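Local coordinates for uncharacterized protein (PDB 4XE7) that probably polymerises into actin-like filaments that help segregate plasmid DNA, as bacterial ParM proteins do, at residues Thr40-Ala45 with Trp91-Tyr96; Lys366-Gly371 with Gly389-Lys394. One frame throughout, in Å; residues are numbered along the deposited sequence.

Contact 1 of 2, residues Thr40-Ala45 with Trp91-Tyr96; sequences TVIAEA and WYVGAY
Strand 33-45 pairs antiparallel with strand 90-93, with Ala43 and Tyr92 as the hydrogen-bonded pair: Tyr92 N gives to Ala43 O at 2.7 Å and Ala43 N returns a bond to Tyr92 O at 2.9 Å. A third bond carries the pairing one residue beyond strand 90-93, from Gly94 N to Val41 O at 2.8 Å, and there the chain turns off at a positive phi (78°) toward helix 95-98. The side chains then divide between the two faces. Beside Ala43, the Tyr92 ring lies under the methyl of Ala45, whose CB sits 3.6 Å from the ring centroid and almost exactly on the ring normal, a CH-pi contact. On the opposite face, Trp91 reaches back across the neighbouring strand: with CG anti to its carbonyl carbon (chi1 -66°), the indole brings CZ3 to 3.7 Å from Ile42 CD1. The same CZ3 lies 3.6 Å from Glu44 CG, the two side chains running side by side while the carboxylate plane stands almost perpendicular to the indole. Trp91 NE1 donates to Ala86 O, which helps fix the rotation of the indole, and helix 123-140 covers the Trp91 and Val93 side, with Lys124 and Ile128 packing on Trp91. The chemistry is thus that of a junction between two adjacent inner strands of the large mixed sheet: backbone bonds set the register, apolar groups occupy both faces, and the indole's N-H is satisfied by a carbonyl while its benzo ring meets the aliphatic part of an exposed glutamate.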
loop_
_atom_site.group_PDB
_atom_site.type_symbol
_atom_site.label_atom_id
_atom_site.label_comp_id
_atom_site.label_asym_id
_atom_site.label_seq_id
_atom_site.Cartn_x
_atom_site.Cartn_y
_atom_site.Cartn_z
ATOM N N THR A 40 -5.011 -9.288 -4.826
ATOM C CA THR A 40 -5.676 -10.471 -4.311
ATOM C C THR A 40 -6.472 -11.141 -5.432
ATOM O O THR A 40 -7.707 -11.077 -5.504
ATOM C CB THR A 40 -6.552 -10.095 -3.123
ATOM O OG1 THR A 40 -5.748 -9.333 -2.212
ATOM C CG2 THR A 40 -7.095 -11.343 -2.420
ATOM N N VAL A 41 -5.716 -11.774 -6.321
ATOM C CA VAL A 41 -6.254 -12.409 -7.499
ATOM C C VAL A 41 -5.493 -13.695 -7.725
ATOM O O VAL A 41 -4.262 -13.680 -7.811
ATOM C CB VAL A 41 -6.113 -11.534 -8.749
ATOM C CG1 VAL A 41 -6.711 -12.251 -9.940
ATOM C CG2 VAL A 41 -6.776 -10.181 -8.551
ATOM N N ILE A 42 -6.208 -14.809 -7.806
ATOM C CA ILE A 42 -5.561 -16.080 -8.120
ATOM C C ILE A 42 -6.266 -16.784 -9.283
ATOM O O ILE A 42 -7.410 -16.471 -9.613
ATOM C CB ILE A 42 -5.510 -17.001 -6.875
ATOM C CG1 ILE A 42 -6.902 -17.515 -6.523
ATOM C CG2 ILE A 42 -4.852 -16.255 -5.680
ATOM C CD1 ILE A 42 -6.922 -18.452 -5.320
ATOM N N ALA A 43 -5.563 -17.716 -9.916
ATOM C CA ALA A 43 -6.105 -18.493 -11.035
ATOM C C ALA A 43 -5.404 -19.848 -11.091
ATOM O O ALA A 43 -4.181 -19.910 -10.955
ATOM C CB ALA A 43 -5.940 -17.729 -12.368
ATOM N N GLU A 44 -6.170 -20.926 -11.276
ATOM C CA GLU A 44 -5.595 -22.269 -11.363
ATOM C C GLU A 44 -4.576 -22.347 -12.511
ATOM O O GLU A 44 -4.798 -21.793 -13.589
ATOM C CB GLU A 44 -6.700 -23.331 -11.537
ATOM C CG GLU A 44 -7.625 -23.517 -10.304
ATOM C CD GLU A 44 -8.510 -24.769 -10.388
ATOM O OE1 GLU A 44 -8.304 -25.606 -11.296
ATOM O OE2 GLU A 44 -9.395 -24.938 -9.522
ATOM N N ALA A 45 -3.458 -23.024 -12.267
ATOM C CA ALA A 45 -2.332 -23.032 -13.205
ATOM C C ALA A 45 -1.845 -24.442 -13.493
ATOM O O ALA A 45 -2.053 -25.342 -12.675
ATOM C CB ALA A 45 -1.176 -22.178 -12.650
ATOM N N TRP A 91 -0.693 -22.307 -8.981
ATOM C CA TRP A 91 -1.497 -21.095 -9.060
ATOM C C TRP A 91 -0.787 -19.952 -9.765
ATOM O O TRP A 91 0.423 -19.770 -9.623
ATOM C CB TRP A 91 -1.908 -20.629 -7.650
ATOM C CG TRP A 91 -2.817 -21.598 -6.986
ATOM C CD1 TRP A 91 -2.453 -22.635 -6.186
ATOM C CD2 TRP A 91 -4.240 -21.662 -7.110
ATOM N NE1 TRP A 91 -3.560 -23.350 -5.804
ATOM C CE2 TRP A 91 -4.677 -22.768 -6.353
ATOM C CE3 TRP A 91 -5.194 -20.895 -7.791
ATOM C CZ2 TRP A 91 -6.023 -23.120 -6.241
ATOM C CZ3 TRP A 91 -6.538 -21.249 -7.690
ATOM C CH2 TRP A 91 -6.937 -22.352 -6.916
ATOM N N TYR A 92 -1.563 -19.189 -10.528
ATOM C CA TYR A 92 -1.173 -17.875 -10.980
ATOM C C TYR A 92 -1.621 -16.905 -9.907
ATOM O O TYR A 92 -2.746 -17.012 -9.414
ATOM C CB TYR A 92 -1.829 -17.537 -12.321
ATOM C CG TYR A 92 -1.372 -18.395 -13.476
ATOM C CD1 TYR A 92 -0.033 -18.714 -13.639
ATOM C CD2 TYR A 92 -2.284 -18.879 -14.410
ATOM C CE1 TYR A 92 0.384 -19.483 -14.693
ATOM C CE2 TYR A 92 -1.874 -19.651 -15.467
ATOM C CZ TYR A 92 -0.536 -19.947 -15.607
ATOM O OH TYR A 92 -0.104 -20.714 -16.659
ATOM N N VAL A 93 -0.752 -15.972 -9.531
ATOM C CA VAL A 93 -1.052 -15.080 -8.414
ATOM C C VAL A 93 -0.773 -13.629 -8.763
ATOM O O VAL A 93 0.262 -13.323 -9.339
ATOM C CB VAL A 93 -0.223 -15.452 -7.157
ATOM C CG1 VAL A 93 -0.727 -14.686 -5.921
ATOM C CG2 VAL A 93 -0.269 -16.940 -6.901
ATOM N N GLY A 94 -1.680 -12.730 -8.392
ATOM C CA GLY A 94 -1.434 -11.308 -8.540
ATOM C C GLY A 94 -1.603 -10.802 -9.955
ATOM O O GLY A 94 -2.542 -11.200 -10.656
ATOM N N ALA A 95 -0.688 -9.932 -10.386
ATOM C CA ALA A 95 -0.774 -9.319 -11.710
ATOM C C ALA A 95 -0.975 -10.362 -12.810
ATOM O O ALA A 95 -1.855 -10.218 -13.652
ATOM C CB ALA A 95 0.476 -8.481 -11.994
ATOM N N TYR A 96 -0.182 -11.427 -12.775
ATOM C CA TYR A 96 -0.262 -12.478 -13.786
ATOM C C TYR A 96 -1.628 -13.163 -13.831
ATOM O O TYR A 96 -2.058 -13.644 -14.883
ATOM C CB TYR A 96 0.822 -13.525 -13.538
ATOM C CG TYR A 96 1.173 -14.354 -14.755
ATOM C CD1 TYR A 96 1.214 -13.782 -16.018
ATOM C CD2 TYR A 96 1.475 -15.709 -14.634
ATOM C CE1 TYR A 96 1.538 -14.540 -17.138
ATOM C CE2 TYR A 96 1.801 -16.474 -15.745
ATOM C CZ TYR A 96 1.828 -15.885 -16.995
ATOM O OH TYR A 96 2.153 -16.637 -18.100
#

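Contact 2 of 2, residues Lys366-Gly371 with Gly389-Lys394; sequences KNIVVG and GFILPK
Val369 overlaps the Phe390 ring with its CG1 methyl, 3.8 Å from Phe390 CZ, the two side chains meeting at a slant. CG1 is anti to the carbonyl carbon (chi1 -66°), which places CG2 between the backbone N and the carbonyl carbon, and from there CG2 touches Leu392 CG at 3.8 Å. One valine therefore bridges two residues of the partner segment, and Leu355 of helix 337-362 and Val374 of helix 372-376 pack on it as well. Beneath these contacts runs a short parallel ladder, in which Asn367 bonds both neighbours of Phe390, and Ile391 bonds both neighbours of Ile368. Gly389 O receives Asn367 N at 2.6 Å. Asn367 O then takes Ile391 N at 2.8 Å, and the last rung joins Val369 N to Ile391 O at 3.1 Å. On the face away from Phe390, Ile368 and Ile391 point the same way, with Ile368 CG1 3.9 Å from Ile391 CB. Ladder bonding stops at Pro393, whose CD comes to 3.1 Å from Val369 O, a buried carbonyl without a hydrogen-bond partner in the model. The polar side-chain ends of Asn367 and Lys366 are held from outside the two segments: Asn367 ND2 by Leu355 O, and Lys366 NZ by a salt bridge to Glu230. The parallel pairing thus closes one edge of a mixed sheet with mostly apolar flanks, and Pro393 offers no N-H where the next ladder bond would fall, consistent with Val369 O having no partner.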
loop_
_atom_site.group_PDB
_atom_site.type_symbol
_atom_site.label_atom_id
_atom_site.label_comp_id
_atom_site.label_asym_id
_atom_site.label_seq_id
_atom_site.Cartn_x
_atom_site.Cartn_y
_atom_site.Cartn_z
ATOM N N LYS A 366 -5.260 14.392 18.413
ATOM C CA LYS A 366 -4.416 14.526 17.242
ATOM C C LYS A 366 -5.279 14.411 15.983
ATOM O O LYS A 366 -6.119 13.520 15.874
ATOM C CB LYS A 366 -3.320 13.454 17.246
ATOM C CG LYS A 366 -2.339 13.572 18.407
ATOM C CD LYS A 366 -1.371 14.729 18.180
ATOM C CE LYS A 366 -0.150 14.647 19.101
ATOM N NZ LYS A 366 -0.534 14.677 20.521
ATOM N N ASN A 367 -5.084 15.309 15.037
ATOM C CA ASN A 367 -5.778 15.174 13.763
ATOM C C ASN A 367 -4.776 14.829 12.655
ATOM O O ASN A 367 -3.944 15.652 12.282
ATOM C CB ASN A 367 -6.566 16.455 13.455
ATOM C CG ASN A 367 -7.665 16.236 12.419
ATOM O OD1 ASN A 367 -8.015 15.095 12.099
ATOM N ND2 ASN A 367 -8.198 17.330 11.875
ATOM N N ILE A 368 -4.854 13.596 12.151
ATOM C CA ILE A 368 -3.839 13.066 11.243
ATOM C C ILE A 368 -4.350 12.892 9.811
ATOM O O ILE A 368 -5.476 12.447 9.619
ATOM C CB ILE A 368 -3.320 11.701 11.761
ATOM C CG1 ILE A 368 -2.931 11.820 13.235
ATOM C CG2 ILE A 368 -2.146 11.216 10.906
ATOM C CD1 ILE A 368 -2.493 10.510 13.895
ATOM N N VAL A 369 -3.527 13.244 8.812
ATOM C CA VAL A 369 -3.869 12.975 7.421
ATOM C C VAL A 369 -2.909 11.950 6.835
ATOM O O VAL A 369 -1.717 11.953 7.138
ATOM C CB VAL A 369 -3.866 14.249 6.547
ATOM C CG1 VAL A 369 -4.976 15.182 6.980
ATOM C CG2 VAL A 369 -2.490 14.965 6.581
ATOM N N VAL A 370 -3.450 11.043 6.028
ATOM C CA VAL A 370 -2.652 10.048 5.316
ATOM C C VAL A 370 -3.291 9.878 3.970
ATOM O O VAL A 370 -4.394 10.380 3.756
ATOM C CB VAL A 370 -2.590 8.674 6.046
ATOM C CG1 VAL A 370 -1.992 8.829 7.418
ATOM C CG2 VAL A 370 -3.967 8.058 6.137
ATOM N N GLY A 371 -2.613 9.175 3.061
ATOM C CA GLY A 371 -3.195 8.848 1.773
ATOM C C GLY A 371 -2.569 9.680 0.671
ATOM O O GLY A 371 -1.919 10.673 0.960
ATOM N N GLY A 389 -1.734 19.796 17.256
ATOM C CA GLY A 389 -2.477 18.551 17.223
ATOM C C GLY A 389 -2.678 18.033 15.802
ATOM O O GLY A 389 -3.054 16.871 15.630
ATOM N N PHE A 390 -2.429 18.877 14.796
ATOM C CA PHE A 390 -2.526 18.445 13.395
ATOM C C PHE A 390 -1.233 17.802 12.920
ATOM O O PHE A 390 -0.151 18.387 13.022
ATOM C CB PHE A 390 -2.878 19.606 12.466
ATOM C CG PHE A 390 -3.103 19.186 11.036
ATOM C CD1 PHE A 390 -2.046 19.148 10.126
ATOM C CD2 PHE A 390 -4.371 18.824 10.599
ATOM C CE1 PHE A 390 -2.251 18.745 8.803
ATOM C CE2 PHE A 390 -4.587 18.424 9.284
ATOM C CZ PHE A 390 -3.523 18.384 8.384
ATOM N N ILE A 391 -1.353 16.596 12.386
ATOM C CA ILE A 391 -0.179 15.834 11.991
ATOM C C ILE A 391 -0.187 15.509 10.503
ATOM O O ILE A 391 -1.098 14.844 10.000
ATOM C CB ILE A 391 -0.080 14.509 12.776
ATOM C CG1 ILE A 391 -0.105 14.776 14.286
ATOM C CG2 ILE A 391 1.157 13.749 12.368
ATOM C CD1 ILE A 391 0.957 15.743 14.749
ATOM N N LEU A 392 0.822 15.996 9.801
ATOM C CA LEU A 392 1.071 15.593 8.425
ATOM C C LEU A 392 2.372 14.810 8.503
ATOM O O LEU A 392 3.428 15.408 8.646
ATOM C CB LEU A 392 1.180 16.806 7.496
ATOM C CG LEU A 392 0.908 16.650 6.001
ATOM C CD1 LEU A 392 0.882 18.017 5.320
ATOM C CD2 LEU A 392 1.948 15.748 5.358
ATOM N N PRO A 393 2.289 13.471 8.460
ATOM C CA PRO A 393 3.443 12.600 8.745
ATOM C C PRO A 393 4.608 12.866 7.800
ATOM O O PRO A 393 4.387 13.025 6.591
ATOM C CB PRO A 393 2.889 11.166 8.535
ATOM C CG PRO A 393 1.380 11.304 8.605
ATOM C CD PRO A 393 1.088 12.709 8.082
ATOM N N LYS A 394 5.824 12.918 8.343
ATOM C CA LYS A 394 7.018 13.178 7.538
ATOM C C LYS A 394 7.178 12.144 6.429
ATOM O O LYS A 394 7.567 12.481 5.311
ATOM C CB LYS A 394 8.266 13.200 8.422
ATOM C CG LYS A 394 8.507 14.524 9.117
ATOM C CD LYS A 394 9.745 15.215 8.572
ATOM C CE LYS A 394 10.044 16.504 9.326
ATOM N NZ LYS A 394 10.274 17.649 8.399
#

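How the contacts relate
Contact 1 and contact 2 illustrate how an actin-like fold can distribute its strands over separate sheets. Residues 40-45 and 91-96 join neighbouring strands in the interior of the eight-stranded mixed sheet, whereas 366-371 and 389-394 form the parallel edge of a separate five-stranded one, where strand 390-391 is outermost. Contact 1 closes before contact 2 opens along the chain. Their centres lie about 36 Å apart on opposite sides of the chain's centre, with nearest atoms about 19 Å apart, so neither touches the other. Each belongs to a separate sheet, consistent with the two-domain architecture of actin-like proteins, and any coupling between them must pass through intervening structure.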